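Local coordinates for T9SS C-terminal target domain-containing protein (Bacteroides cellulosilyticus, PDB 5JVK), which probably hydrolyses O-glycosidic bonds as a family 39 glycoside hydrolase of a gut Bacteroides, at residues Y285-Y290 / L334-T339. Numbering follows the deposited sequence.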
ATOM      1  N   TYR A 285     -16.380  -8.274  -1.964  1.00 27.20           N
ATOM      2  CA  TYR A 285     -15.788  -8.176  -3.300  1.00 26.31           C
ATOM      3  C   TYR A 285     -14.655  -7.165  -3.306  1.00 25.31           C
ATOM      4  O   TYR A 285     -14.511  -6.383  -2.367  1.00 24.94           O
ATOM      5  CB  TYR A 285     -16.843  -7.822  -4.362  1.00 26.61           C
ATOM      6  CG  TYR A 285     -17.411  -6.414  -4.282  1.00 26.53           C
ATOM      7  CD1 TYR A 285     -16.904  -5.382  -5.080  1.00 26.28           C
ATOM      8  CD2 TYR A 285     -18.470  -6.121  -3.426  1.00 26.49           C
ATOM      9  CE1 TYR A 285     -17.429  -4.096  -5.012  1.00 26.28           C
ATOM     10  CE2 TYR A 285     -19.000  -4.841  -3.354  1.00 26.76           C
ATOM     11  CZ  TYR A 285     -18.477  -3.833  -4.145  1.00 26.55           C
ATOM     12  OH  TYR A 285     -19.014  -2.569  -4.061  1.00 27.15           O
ATOM     13  N   SER A 286     -13.852  -7.193  -4.367  1.00 24.45           N
ATOM     14  CA  SER A 286     -12.703  -6.303  -4.496  1.00 23.87           C
ATOM     15  C   SER A 286     -12.755  -5.436  -5.751  1.00 23.42           C
ATOM     16  O   SER A 286     -13.334  -5.831  -6.767  1.00 23.39           O
ATOM     17  CB  SER A 286     -11.400  -7.103  -4.475  1.00 23.88           C
ATOM     18  OG  SER A 286     -11.337  -8.012  -5.558  1.00 24.03           O
ATOM     19  N   ILE A 287     -12.134  -4.258  -5.655  1.00 22.58           N
ATOM     20  CA  ILE A 287     -11.981  -3.329  -6.778  1.00 21.94           C
ATOM     21  C   ILE A 287     -10.518  -2.908  -6.937  1.00 21.72           C
ATOM     22  O   ILE A 287      -9.759  -2.898  -5.966  1.00 21.71           O
ATOM     23  CB  ILE A 287     -12.867  -2.072  -6.623  1.00 21.74           C
ATOM     24  CG1 ILE A 287     -12.617  -1.364  -5.284  1.00 21.57           C
ATOM     25  CG2 ILE A 287     -14.336  -2.448  -6.752  1.00 21.77           C
ATOM     26  CD1 ILE A 287     -13.021   0.090  -5.297  1.00 21.57           C
ATOM     27  N   HIS A 288     -10.142  -2.556  -8.165  1.00 21.43           N
ATOM     28  CA  HIS A 288      -8.813  -2.034  -8.489  1.00 21.22           C
ATOM     29  C   HIS A 288      -8.970  -0.626  -9.080  1.00 21.03           C
ATOM     30  O   HIS A 288      -8.717  -0.424 -10.270  1.00 21.29           O
ATOM     31  CB  HIS A 288      -8.113  -2.956  -9.501  1.00 21.04           C
ATOM     32  CG  HIS A 288      -7.628  -4.253  -8.927  1.00 21.03           C
ATOM     33  ND1 HIS A 288      -6.817  -5.110  -9.635  1.00 21.04           N
ATOM     34  CD2 HIS A 288      -7.817  -4.833  -7.717  1.00 21.04           C
ATOM     35  CE1 HIS A 288      -6.543  -6.170  -8.897  1.00 20.99           C
ATOM     36  NE2 HIS A 288      -7.133  -6.025  -7.726  1.00 21.06           N
ATOM     37  N   PRO A 289      -9.391   0.357  -8.260  1.00 20.90           N
ATOM     38  CA  PRO A 289      -9.774   1.664  -8.802  1.00 20.77           C
ATOM     39  C   PRO A 289      -8.571   2.565  -9.116  1.00 20.50           C
ATOM     40  O   PRO A 289      -8.341   3.563  -8.433  1.00 20.76           O
ATOM     41  CB  PRO A 289     -10.632   2.244  -7.674  1.00 20.86           C
ATOM     42  CG  PRO A 289      -9.949   1.747  -6.446  1.00 20.88           C
ATOM     43  CD  PRO A 289      -9.500   0.345  -6.789  1.00 20.94           C
ATOM     44  N   TYR A 290      -7.818   2.210 -10.152  1.00 20.27           N
ATOM     45  CA  TYR A 290      -6.652   2.990 -10.560  1.00 20.18           C
ATOM     46  C   TYR A 290      -7.095   4.329 -11.149  1.00 20.12           C
ATOM     47  O   TYR A 290      -7.911   4.363 -12.068  1.00 20.02           O
ATOM     48  CB  TYR A 290      -5.804   2.230 -11.589  1.00 20.20           C
ATOM     49  CG  TYR A 290      -4.928   1.145 -11.000  1.00 20.27           C
ATOM     50  CD1 TYR A 290      -3.655   1.442 -10.523  1.00 20.17           C
ATOM     51  CD2 TYR A 290      -5.358  -0.186 -10.939  1.00 20.07           C
ATOM     52  CE1 TYR A 290      -2.835   0.456  -9.993  1.00 20.10           C
ATOM     53  CE2 TYR A 290      -4.542  -1.179 -10.411  1.00 19.95           C
ATOM     54  CZ  TYR A 290      -3.281  -0.850  -9.938  1.00 20.02           C
ATOM     55  OH  TYR A 290      -2.454  -1.812  -9.406  1.00 19.98           O
ATOM     56  N   LEU A 334     -21.834  -6.952   2.580  1.00 32.11           N
ATOM     57  CA  LEU A 334     -20.661  -7.336   1.791  1.00 31.29           C
ATOM     58  C   LEU A 334     -19.540  -6.314   2.006  1.00 30.46           C
ATOM     59  O   LEU A 334     -19.749  -5.111   1.833  1.00 30.69           O
ATOM     60  CB  LEU A 334     -20.985  -7.429   0.299  1.00 31.17           C
ATOM     61  CG  LEU A 334     -21.911  -8.546  -0.189  1.00 31.27           C
ATOM     62  CD1 LEU A 334     -22.135  -8.392  -1.688  1.00 31.35           C
ATOM     63  CD2 LEU A 334     -21.345  -9.922   0.128  1.00 31.41           C
ATOM     64  N   SER A 335     -18.364  -6.799   2.392  1.00 29.18           N
ATOM     65  CA  SER A 335     -17.196  -5.936   2.566  1.00 28.36           C
ATOM     66  C   SER A 335     -16.586  -5.590   1.203  1.00 27.76           C
ATOM     67  O   SER A 335     -16.621  -6.401   0.273  1.00 27.89           O
ATOM     68  CB  SER A 335     -16.155  -6.604   3.470  1.00 27.91           C
ATOM     69  OG  SER A 335     -15.825  -7.902   3.003  1.00 27.65           O
ATOM     70  N   VAL A 336     -16.047  -4.378   1.089  1.00 26.84           N
ATOM     71  CA  VAL A 336     -15.410  -3.908  -0.141  1.00 26.35           C
ATOM     72  C   VAL A 336     -13.916  -3.768   0.117  1.00 25.96           C
ATOM     73  O   VAL A 336     -13.509  -2.971   0.955  1.00 26.18           O
ATOM     74  CB  VAL A 336     -15.997  -2.556  -0.605  1.00 26.02           C
ATOM     75  CG1 VAL A 336     -15.344  -2.092  -1.905  1.00 25.86           C
ATOM     76  CG2 VAL A 336     -17.504  -2.669  -0.772  1.00 26.13           C
ATOM     77  N   TRP A 337     -13.110  -4.536  -0.612  1.00 25.63           N
ATOM     78  CA  TRP A 337     -11.661  -4.564  -0.426  1.00 25.31           C
ATOM     79  C   TRP A 337     -10.957  -3.901  -1.606  1.00 24.62           C
ATOM     80  O   TRP A 337     -11.122  -4.331  -2.742  1.00 24.95           O
ATOM     81  CB  TRP A 337     -11.197  -6.011  -0.279  1.00 25.47           C
ATOM     82  CG  TRP A 337     -11.739  -6.663   0.951  1.00 25.95           C
ATOM     83  CD1 TRP A 337     -12.996  -7.166   1.128  1.00 26.23           C
ATOM     84  CD2 TRP A 337     -11.046  -6.870   2.188  1.00 26.20           C
ATOM     85  NE1 TRP A 337     -13.128  -7.678   2.398  1.00 26.27           N
ATOM     86  CE2 TRP A 337     -11.946  -7.511   3.069  1.00 26.26           C
ATOM     87  CE3 TRP A 337      -9.751  -6.580   2.635  1.00 26.21           C
ATOM     88  CZ2 TRP A 337     -11.592  -7.869   4.374  1.00 26.36           C
ATOM     89  CZ3 TRP A 337      -9.399  -6.935   3.936  1.00 26.35           C
ATOM     90  CH2 TRP A 337     -10.318  -7.571   4.789  1.00 26.22           C
ATOM     91  N   VAL A 338     -10.173  -2.858  -1.342  1.00 23.60           N
ATOM     92  CA  VAL A 338      -9.424  -2.172  -2.400  1.00 22.96           C
ATOM     93  C   VAL A 338      -8.083  -2.894  -2.557  1.00 22.53           C
ATOM     94  O   VAL A 338      -7.053  -2.452  -2.046  1.00 22.32           O
ATOM     95  CB  VAL A 338      -9.262  -0.666  -2.098  1.00 22.81           C
ATOM     96  CG1 VAL A 338      -8.589   0.055  -3.261  1.00 22.69           C
ATOM     97  CG2 VAL A 338     -10.623  -0.049  -1.786  1.00 22.87           C
ATOM     98  N   THR A 339      -8.119  -4.020  -3.263  1.00 22.25           N
ATOM     99  CA  THR A 339      -6.983  -4.947  -3.314  1.00 22.26           C
ATOM    100  C   THR A 339      -5.824  -4.493  -4.207  1.00 22.25           C
ATOM    101  O   THR A 339      -4.729  -5.041  -4.108  1.00 22.29           O
ATOM    102  CB  THR A 339      -7.427  -6.372  -3.710  1.00 22.18           C
ATOM    103  OG1 THR A 339      -8.052  -6.355  -5.000  1.00 22.15           O
ATOM    104  CG2 THR A 339      -8.395  -6.930  -2.671  1.00 22.14           C
TER
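In Thr339 a chi1 of 60° sets OG1 between the backbone N and the carbonyl carbon, which points the hydroxyl at His288. The His288 side chain starts out beside its own backbone N (chi1 -73°), and the ring then meets that hydroxyl edge-on. His288 NE2 donates to Thr339 OG1 over 2.9 Å, and the oxygen lies almost exactly in the ring plane. Both nitrogens of the imidazole are thus engaged, since ND1 bonds to Glu223. This should hold the ring against rotation. Thr339 OG1 also bonds to Glu219, as does Ser286 OG, so one carboxylate joins the two strands. CB of Ser286 lies against the threonine, 3.5 Å from Thr339 CG2.

The backbones pair in parallel register, Tyr285 with Val336 and Ser286 with Trp337. Tyr285 N donates to Ser335 O at 2.9 Å. Trp337 N returns a nearly straight bond to Tyr285 O, also 2.9 Å. Ile287 N then reaches Trp337 O at 3.1 Å. Beyond this a weak bond runs from Thr339 N to Ile287 O.

Tyr285, Ile287, Val336 and Val338 share one face of the sheet, where most contacts are between carbon atoms. The Tyr285 side chain runs alongside Val336, and Tyr285 CE2 comes within 3.7 Å of Val336 CG2. Helix 312-325, which lies between the two strands in the chain, covers this face with Trp316 and Leu319. Just past the strand, Pro289 CD packs on Val338 CG1 at 3.7 Å, the two side chains crossing at about a right angle. The two segments are neighbouring strands, sixth and seventh in order, of a (beta/alpha)8 TIM barrel, the catalytic fold of family 39 glycoside hydrolases.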